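Local structure of Low molecular weight protein-tyrosine-phosphatase YwlE (Bacillus subtilis subsp. subtilis, 4KK3) at residues Asp2-Cys7 against Glu75-Val80. The protein removes phosphate from phosphoarginine residues in proteins, counteracting the arginine kinase McsB, with almost no activity on phosphoserine, phosphothreonine or phosphotyrosine peptides. Residues are numbered along the deposited sequence; the frame is centred on the assembly and turned at random.
Sequences DIIFVC and ESADLV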
ATOM      1  N   ASP A   2      -7.573  -7.542  -7.879  1.00 29.05           N
ATOM      2  CA  ASP A   2      -6.375  -6.724  -8.044  1.00 31.71           C
ATOM      3  C   ASP A   2      -6.371  -5.568  -7.057  1.00 25.84           C
ATOM      4  O   ASP A   2      -7.248  -4.710  -7.094  1.00 27.90           O
ATOM      5  CB  ASP A   2      -6.285  -6.165  -9.466  1.00 38.29           C
ATOM      6  CG  ASP A   2      -5.705  -7.160 -10.449  1.00 51.37           C
ATOM      7  OD1 ASP A   2      -5.839  -8.379 -10.210  1.00 57.44           O
ATOM      8  OD2 ASP A   2      -5.117  -6.724 -11.461  1.00 55.16           O
ATOM      9  N   ILE A   3      -5.367  -5.545  -6.187  1.00 20.78           N
ATOM     10  CA  ILE A   3      -5.274  -4.523  -5.167  1.00 17.41           C
ATOM     11  C   ILE A   3      -4.039  -3.684  -5.433  1.00 19.49           C
ATOM     12  O   ILE A   3      -2.970  -4.223  -5.720  1.00 20.42           O
ATOM     13  CB  ILE A   3      -5.153  -5.143  -3.773  1.00 25.90           C
ATOM     14  CG1 ILE A   3      -6.278  -6.148  -3.540  1.00 35.37           C
ATOM     15  CG2 ILE A   3      -5.175  -4.059  -2.698  1.00 28.08           C
ATOM     16  CD1 ILE A   3      -7.593  -5.516  -3.325  1.00 40.90           C
ATOM     17  N   ILE A   4      -4.185  -2.365  -5.368  1.00 14.86           N
ATOM     18  CA  ILE A   4      -3.019  -1.489  -5.448  1.00 16.51           C
ATOM     19  C   ILE A   4      -2.895  -0.553  -4.236  1.00 16.72           C
ATOM     20  O   ILE A   4      -3.845   0.107  -3.844  1.00 17.34           O
ATOM     21  CB  ILE A   4      -2.955  -0.708  -6.785  1.00 21.36           C
ATOM     22  CG1 ILE A   4      -1.685   0.138  -6.862  1.00 22.89           C
ATOM     23  CG2 ILE A   4      -4.160   0.177  -6.966  1.00 27.14           C
ATOM     24  CD1 ILE A   4      -1.335   0.559  -8.267  1.00 28.28           C
ATOM     25  N   PHE A   5      -1.709  -0.529  -3.634  1.00 13.77           N
ATOM     26  CA  PHE A   5      -1.409   0.378  -2.526  1.00 14.34           C
ATOM     27  C   PHE A   5      -0.735   1.617  -3.090  1.00 11.75           C
ATOM     28  O   PHE A   5       0.137   1.504  -3.931  1.00 14.20           O
ATOM     29  CB  PHE A   5      -0.466  -0.313  -1.526  1.00 14.17           C
ATOM     30  CG  PHE A   5      -1.095  -1.480  -0.829  1.00 13.69           C
ATOM     31  CD1 PHE A   5      -2.079  -1.276   0.124  1.00 15.69           C
ATOM     32  CD2 PHE A   5      -0.703  -2.778  -1.130  1.00 17.80           C
ATOM     33  CE1 PHE A   5      -2.674  -2.339   0.766  1.00 19.71           C
ATOM     34  CE2 PHE A   5      -1.292  -3.863  -0.496  1.00 16.44           C
ATOM     35  CZ  PHE A   5      -2.267  -3.650   0.465  1.00 17.34           C
ATOM     36  N   VAL A   6      -1.145   2.802  -2.644  1.00 11.12           N
ATOM     37  CA  VAL A   6      -0.604   4.041  -3.204  1.00 11.51           C
ATOM     38  C   VAL A   6      -0.061   4.979  -2.122  1.00 15.01           C
ATOM     39  O   VAL A   6      -0.724   5.210  -1.103  1.00 15.52           O
ATOM     40  CB  VAL A   6      -1.704   4.811  -3.990  1.00 13.49           C
ATOM     41  CG1 VAL A   6      -1.153   6.162  -4.456  1.00 13.64           C
ATOM     42  CG2 VAL A   6      -2.181   3.998  -5.174  1.00 14.75           C
ATOM     43  N   CYS A   7       1.140   5.518  -2.338  1.00 17.44           N
ATOM     44  CA  CYS A   7       1.674   6.553  -1.449  1.00 15.25           C
ATOM     45  C   CYS A   7       2.229   7.697  -2.289  1.00 17.72           C
ATOM     46  O   CYS A   7       1.807   7.890  -3.424  1.00 17.95           O
ATOM     47  CB  CYS A   7       2.734   5.992  -0.479  1.00 18.98           C
ATOM     48  SG  CYS A   7       4.173   5.211  -1.267  1.00 18.41           S
ATOM     49  N   GLU A  75      -7.620   2.007 -13.902  1.00 34.36           N
ATOM     50  CA  GLU A  75      -8.752   1.347 -14.549  1.00 37.40           C
ATOM     51  C   GLU A  75      -8.828  -0.127 -14.154  1.00 36.88           C
ATOM     52  O   GLU A  75      -9.908  -0.645 -13.872  1.00 35.81           O
ATOM     53  CB  GLU A  75      -8.660   1.487 -16.076  1.00 44.21           C
ATOM     54  CG  GLU A  75      -9.842   0.893 -16.853  1.00 51.73           C
ATOM     55  CD  GLU A  75      -9.758  -0.622 -17.021  1.00 59.11           C
ATOM     56  OE1 GLU A  75      -8.635  -1.155 -17.158  1.00 58.19           O
ATOM     57  OE2 GLU A  75     -10.821  -1.282 -17.004  1.00 64.22           O
ATOM     58  N   SER A  76      -7.678  -0.799 -14.143  1.00 35.68           N
ATOM     59  CA  SER A  76      -7.636  -2.248 -13.942  1.00 39.05           C
ATOM     60  C   SER A  76      -7.775  -2.700 -12.490  1.00 35.57           C
ATOM     61  O   SER A  76      -8.143  -3.846 -12.228  1.00 37.53           O
ATOM     62  CB  SER A  76      -6.349  -2.833 -14.526  1.00 48.44           C
ATOM     63  OG  SER A  76      -6.211  -4.196 -14.165  1.00 54.22           O
ATOM     64  N   ALA A  77      -7.464  -1.813 -11.550  1.00 30.69           N
ATOM     65  CA  ALA A  77      -7.553  -2.155 -10.133  1.00 27.98           C
ATOM     66  C   ALA A  77      -8.991  -2.401  -9.694  1.00 26.77           C
ATOM     67  O   ALA A  77      -9.911  -1.713 -10.137  1.00 28.42           O
ATOM     68  CB  ALA A  77      -6.922  -1.053  -9.275  1.00 27.70           C
ATOM     69  N   ASP A  78      -9.177  -3.374  -8.809  1.00 26.23           N
ATOM     70  CA  ASP A  78     -10.476  -3.585  -8.181  1.00 30.94           C
ATOM     71  C   ASP A  78     -10.590  -2.727  -6.923  1.00 27.86           C
ATOM     72  O   ASP A  78     -11.674  -2.272  -6.557  1.00 28.48           O
ATOM     73  CB  ASP A  78     -10.672  -5.066  -7.846  1.00 32.18           C
ATOM     74  CG  ASP A  78     -10.706  -5.937  -9.085  1.00 38.10           C
ATOM     75  OD1 ASP A  78     -11.542  -5.667  -9.969  1.00 36.04           O
ATOM     76  OD2 ASP A  78      -9.885  -6.879  -9.189  1.00 34.81           O
ATOM     77  N   LEU A  79      -9.451  -2.483  -6.285  1.00 20.22           N
ATOM     78  CA  LEU A  79      -9.401  -1.715  -5.050  1.00 18.07           C
ATOM     79  C   LEU A  79      -8.090  -0.953  -4.969  1.00 21.58           C
ATOM     80  O   LEU A  79      -7.027  -1.525  -5.172  1.00 20.20           O
ATOM     81  CB  LEU A  79      -9.528  -2.643  -3.839  1.00 21.23           C
ATOM     82  CG  LEU A  79      -9.604  -2.036  -2.432  1.00 19.47           C
ATOM     83  CD1 LEU A  79     -10.809  -1.099  -2.298  1.00 23.07           C
ATOM     84  CD2 LEU A  79      -9.662  -3.163  -1.396  1.00 23.86           C
ATOM     85  N   VAL A  80      -8.184   0.340  -4.686  1.00 16.48           N
ATOM     86  CA  VAL A  80      -7.011   1.195  -4.553  1.00 17.06           C
ATOM     87  C   VAL A  80      -6.960   1.704  -3.122  1.00 16.51           C
ATOM     88  O   VAL A  80      -7.866   2.389  -2.675  1.00 17.22           O
ATOM     89  CB  VAL A  80      -7.093   2.380  -5.524  1.00 19.98           C
ATOM     90  CG1 VAL A  80      -5.850   3.260  -5.409  1.00 19.22           C
ATOM     91  CG2 VAL A  80      -7.275   1.883  -6.956  1.00 23.16           C
TER
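D2 and D78 grip each other where strand 79-82 starts alongside strand 2-7. The carbonyl oxygen of D2 takes two backbone N-H groups at once: D78 N at 2.9 Å, in the carbonyl plane on a lone pair, and L79 N, slightly farther off at 3.2 Å from the same D2 O, close to the line of the C=O. L79 N to D2 O and I4 N to L79 O (3.0 Å) flank I3 as the regular parallel pair; D78 N is the added donor where the chain enters the strand. A CA-H...O contact from V80 CA to I4 O supplements them. D78 also returns a bond through its side chain. With CG beside its own backbone N (chi1 -64°), the carboxylate reaches back so that OD2 accepts D2 N at 2.7 Å through the anti lone pair, nearly straight at 164°. D2 OD1 and D78 OD2 come within 4.4 Å, like charges near but not touching, and the backbone N-H of D2 probably eases the charge on D78.

The apolar contacts divide between the two faces of the sheet. On one, I3 and L79 lie side by side, and the CD1 end of I3 bends over to L79 CB at 3.5 Å. On the other, the CG2 methyl of I4 touches both A77 CB (3.8 Å) and V80 CG2 (3.6 Å); V6 CG2 meets V80 CG1 at an oblique angle. L79 and V80 also touch F103 and V102 of strand 102-104, at the sheet's edge.

Strand 2-7 leads into the family's phosphate-binding loop, the CX5R signature from the nucleophile C7 to R13. Backbone bonds and the D78 carboxylate thus fix the register at its start, while aliphatic packing holds both faces.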